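Local coordinates for endo-b-1,4-glucanase (Nasutitermes takasagoensis, PDB 1KS8), which probably hydrolyses internal beta-1,4-glucosidic linkages in cellulose and related beta-glucans, as a family 9 glycosyl hydrolase with an (alpha/alpha)6 fold, at residues G294-D299 against Q332-Y337. Residues are numbered along the deposited sequence; the frame is centred on the assembly and turned at random.
Sequences GLLYID and QTQIDY
Gln334 grips the backbone of the loop on both sides of Leu295 with its side-chain amide. Gln334 OE1 accepts from Leu296 N at 2.9 Å, and Gln334 NE2 donates to Gly294 O at 3.1 Å. Both bonds are nearly straight. Gly294 O lies almost in the plane of the Gln334 amide, while NE2 is tilted from the Gly294 carbonyl plane. A bend at chi2 (-57°) brings the amide round to the loop. Gln334 NE2 also donates to Thr333 OG1 at 3.2 Å, which helps fix the amide's rotation. The side chain of Leu296 crosses that of Gln334 at about a right angle, with Leu296 CG 3.4 Å from Gln334 OE1. Nearly one turn further along the helix, Tyr337 meets Leu295 face on. Leu295 CB sits 3.7 Å from the Tyr337 ring centroid, 9° off the normal, in a CH-pi contact. With chi1 at 176°, Leu295 CG lies anti to the backbone N, and the two methyls reach along the CD1 and CE1 side of the ring. Tyr337 OH is hydrogen-bonded to Asp399 OD1. The contact joins the loop between helices 271-286 and 303-319 to helix 324-341. Leu295 and Gln334 also touch Ala307 of helix 303-319. Ile335, pointing away from the loop, packs on helix 415-430.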
ATOM      1  N   GLY A 294     -19.366  12.833   8.787  1.00 13.15           N
ATOM      2  CA  GLY A 294     -19.493  11.492   8.238  1.00 11.83           C
ATOM      3  C   GLY A 294     -18.281  10.628   7.957  1.00 10.92           C
ATOM      4  O   GLY A 294     -18.440   9.491   7.512  1.00 11.16           O
ATOM      5  N   LEU A 295     -17.079  11.135   8.200  1.00 10.45           N
ATOM      6  CA  LEU A 295     -15.885  10.340   7.945  1.00 10.28           C
ATOM      7  C   LEU A 295     -15.638   9.318   9.051  1.00 10.14           C
ATOM      8  O   LEU A 295     -15.691   9.654  10.233  1.00 10.08           O
ATOM      9  CB  LEU A 295     -14.655  11.248   7.828  1.00 10.31           C
ATOM     10  CG  LEU A 295     -13.307  10.539   7.647  1.00 10.29           C
ATOM     11  CD1 LEU A 295     -13.227   9.956   6.246  1.00 11.87           C
ATOM     12  CD2 LEU A 295     -12.166  11.522   7.881  1.00 11.89           C
ATOM     13  N   LEU A 296     -15.384   8.070   8.671  1.00  9.50           N
ATOM     14  CA  LEU A 296     -15.075   7.040   9.659  1.00  9.23           C
ATOM     15  C   LEU A 296     -13.795   7.487  10.355  1.00  9.49           C
ATOM     16  O   LEU A 296     -12.809   7.798   9.688  1.00  8.51           O
ATOM     17  CB  LEU A 296     -14.818   5.694   8.976  1.00  9.31           C
ATOM     18  CG  LEU A 296     -16.021   4.903   8.459  1.00  9.39           C
ATOM     19  CD1 LEU A 296     -15.538   3.759   7.583  1.00 10.47           C
ATOM     20  CD2 LEU A 296     -16.825   4.372   9.637  1.00 11.00           C
ATOM     21  N   TYR A 297     -13.798   7.538  11.682  1.00  9.93           N
ATOM     22  CA  TYR A 297     -12.597   7.942  12.408  1.00 10.20           C
ATOM     23  C   TYR A 297     -12.104   6.736  13.189  1.00 10.86           C
ATOM     24  O   TYR A 297     -12.533   6.482  14.318  1.00 11.63           O
ATOM     25  CB  TYR A 297     -12.888   9.116  13.347  1.00 11.12           C
ATOM     26  CG  TYR A 297     -11.629   9.751  13.892  1.00 11.81           C
ATOM     27  CD1 TYR A 297     -11.070   9.328  15.098  1.00 13.41           C
ATOM     28  CD2 TYR A 297     -10.952  10.733  13.162  1.00 12.35           C
ATOM     29  CE1 TYR A 297      -9.867   9.864  15.562  1.00 15.13           C
ATOM     30  CE2 TYR A 297      -9.753  11.272  13.616  1.00 14.87           C
ATOM     31  CZ  TYR A 297      -9.216  10.833  14.813  1.00 16.12           C
ATOM     32  OH  TYR A 297      -8.018  11.359  15.246  1.00 17.51           O
ATOM     33  N   ILE A 298     -11.195   5.998  12.566  1.00 10.39           N
ATOM     34  CA  ILE A 298     -10.647   4.778  13.136  1.00 10.73           C
ATOM     35  C   ILE A 298      -9.405   4.987  14.002  1.00 11.60           C
ATOM     36  O   ILE A 298      -9.211   4.286  14.994  1.00 12.48           O
ATOM     37  CB  ILE A 298     -10.366   3.776  11.991  1.00 11.09           C
ATOM     38  CG1 ILE A 298     -11.698   3.385  11.340  1.00 13.62           C
ATOM     39  CG2 ILE A 298      -9.635   2.551  12.513  1.00 13.45           C
ATOM     40  CD1 ILE A 298     -11.568   2.694  10.006  1.00 15.50           C
ATOM     41  N   ASP A 299      -8.572   5.951  13.629  1.00 11.01           N
ATOM     42  CA  ASP A 299      -7.361   6.255  14.385  1.00 11.76           C
ATOM     43  C   ASP A 299      -6.816   7.593  13.911  1.00 10.62           C
ATOM     44  O   ASP A 299      -7.148   8.048  12.815  1.00 10.74           O
ATOM     45  CB  ASP A 299      -6.306   5.164  14.179  1.00 12.60           C
ATOM     46  CG  ASP A 299      -5.108   5.329  15.097  1.00 16.67           C
ATOM     47  OD1 ASP A 299      -5.308   5.396  16.328  1.00 18.04           O
ATOM     48  OD2 ASP A 299      -3.968   5.391  14.592  1.00 17.36           O
ATOM     49  N   GLN A 332     -18.615   4.729  -1.091  1.00  9.05           N
ATOM     50  CA  GLN A 332     -18.519   5.942  -1.892  1.00  9.44           C
ATOM     51  C   GLN A 332     -18.510   7.204  -1.027  1.00  9.14           C
ATOM     52  O   GLN A 332     -17.818   8.171  -1.348  1.00  9.39           O
ATOM     53  CB  GLN A 332     -19.673   6.017  -2.901  1.00 11.45           C
ATOM     54  CG  GLN A 332     -19.519   7.151  -3.908  1.00 12.82           C
ATOM     55  CD  GLN A 332     -20.720   7.312  -4.826  1.00 15.75           C
ATOM     56  OE1 GLN A 332     -20.664   8.049  -5.811  1.00 18.23           O
ATOM     57  NE2 GLN A 332     -21.814   6.635  -4.501  1.00 16.00           N
ATOM     58  N   THR A 333     -19.269   7.213   0.068  1.00  8.46           N
ATOM     59  CA  THR A 333     -19.282   8.404   0.913  1.00  9.61           C
ATOM     60  C   THR A 333     -17.907   8.658   1.527  1.00  9.37           C
ATOM     61  O   THR A 333     -17.516   9.806   1.730  1.00 10.08           O
ATOM     62  CB  THR A 333     -20.313   8.314   2.067  1.00 10.33           C
ATOM     63  OG1 THR A 333     -19.930   7.285   2.987  1.00 10.97           O
ATOM     64  CG2 THR A 333     -21.705   8.028   1.521  1.00 10.90           C
ATOM     65  N   GLN A 334     -17.174   7.590   1.822  1.00  9.16           N
ATOM     66  CA  GLN A 334     -15.854   7.740   2.418  1.00  9.77           C
ATOM     67  C   GLN A 334     -14.862   8.273   1.397  1.00  9.88           C
ATOM     68  O   GLN A 334     -14.085   9.183   1.690  1.00  9.73           O
ATOM     69  CB  GLN A 334     -15.386   6.402   2.993  1.00  9.65           C
ATOM     70  CG  GLN A 334     -16.318   5.881   4.077  1.00 11.53           C
ATOM     71  CD  GLN A 334     -16.492   6.876   5.213  1.00 10.19           C
ATOM     72  OE1 GLN A 334     -15.561   7.138   5.967  1.00 10.03           O
ATOM     73  NE2 GLN A 334     -17.689   7.443   5.329  1.00 12.28           N
ATOM     74  N   ILE A 335     -14.889   7.710   0.193  1.00  9.20           N
ATOM     75  CA  ILE A 335     -14.003   8.181  -0.859  1.00  9.57           C
ATOM     76  C   ILE A 335     -14.382   9.628  -1.187  1.00  9.30           C
ATOM     77  O   ILE A 335     -13.515  10.486  -1.341  1.00  8.85           O
ATOM     78  CB  ILE A 335     -14.125   7.304  -2.125  1.00  9.76           C
ATOM     79  CG1 ILE A 335     -13.697   5.866  -1.803  1.00 11.53           C
ATOM     80  CG2 ILE A 335     -13.280   7.882  -3.252  1.00 10.58           C
ATOM     81  CD1 ILE A 335     -12.287   5.737  -1.241  1.00 19.39           C
ATOM     82  N   ASP A 336     -15.682   9.901  -1.272  1.00  9.24           N
ATOM     83  CA  ASP A 336     -16.140  11.251  -1.577  1.00  8.37           C
ATOM     84  C   ASP A 336     -15.739  12.264  -0.509  1.00  9.07           C
ATOM     85  O   ASP A 336     -15.543  13.442  -0.812  1.00  8.69           O
ATOM     86  CB  ASP A 336     -17.656  11.270  -1.786  1.00  9.18           C
ATOM     87  CG  ASP A 336     -18.063  10.661  -3.114  1.00 10.17           C
ATOM     88  OD1 ASP A 336     -17.165  10.335  -3.919  1.00 10.98           O
ATOM     89  OD2 ASP A 336     -19.280  10.511  -3.359  1.00 11.43           O
ATOM     90  N   TYR A 337     -15.625  11.824   0.741  1.00  8.97           N
ATOM     91  CA  TYR A 337     -15.200  12.745   1.783  1.00  8.93           C
ATOM     92  C   TYR A 337     -13.761  13.144   1.466  1.00  8.82           C
ATOM     93  O   TYR A 337     -13.410  14.322   1.512  1.00  9.72           O
ATOM     94  CB  TYR A 337     -15.277  12.099   3.171  1.00  8.98           C
ATOM     95  CG  TYR A 337     -14.850  13.034   4.282  1.00  9.01           C
ATOM     96  CD1 TYR A 337     -13.504  13.354   4.472  1.00  9.01           C
ATOM     97  CD2 TYR A 337     -15.794  13.633   5.120  1.00  9.38           C
ATOM     98  CE1 TYR A 337     -13.108  14.245   5.464  1.00  8.89           C
ATOM     99  CE2 TYR A 337     -15.408  14.529   6.116  1.00  9.08           C
ATOM    100  CZ  TYR A 337     -14.063  14.830   6.281  1.00  9.90           C
ATOM    101  OH  TYR A 337     -13.668  15.720   7.253  1.00 11.29           O
TER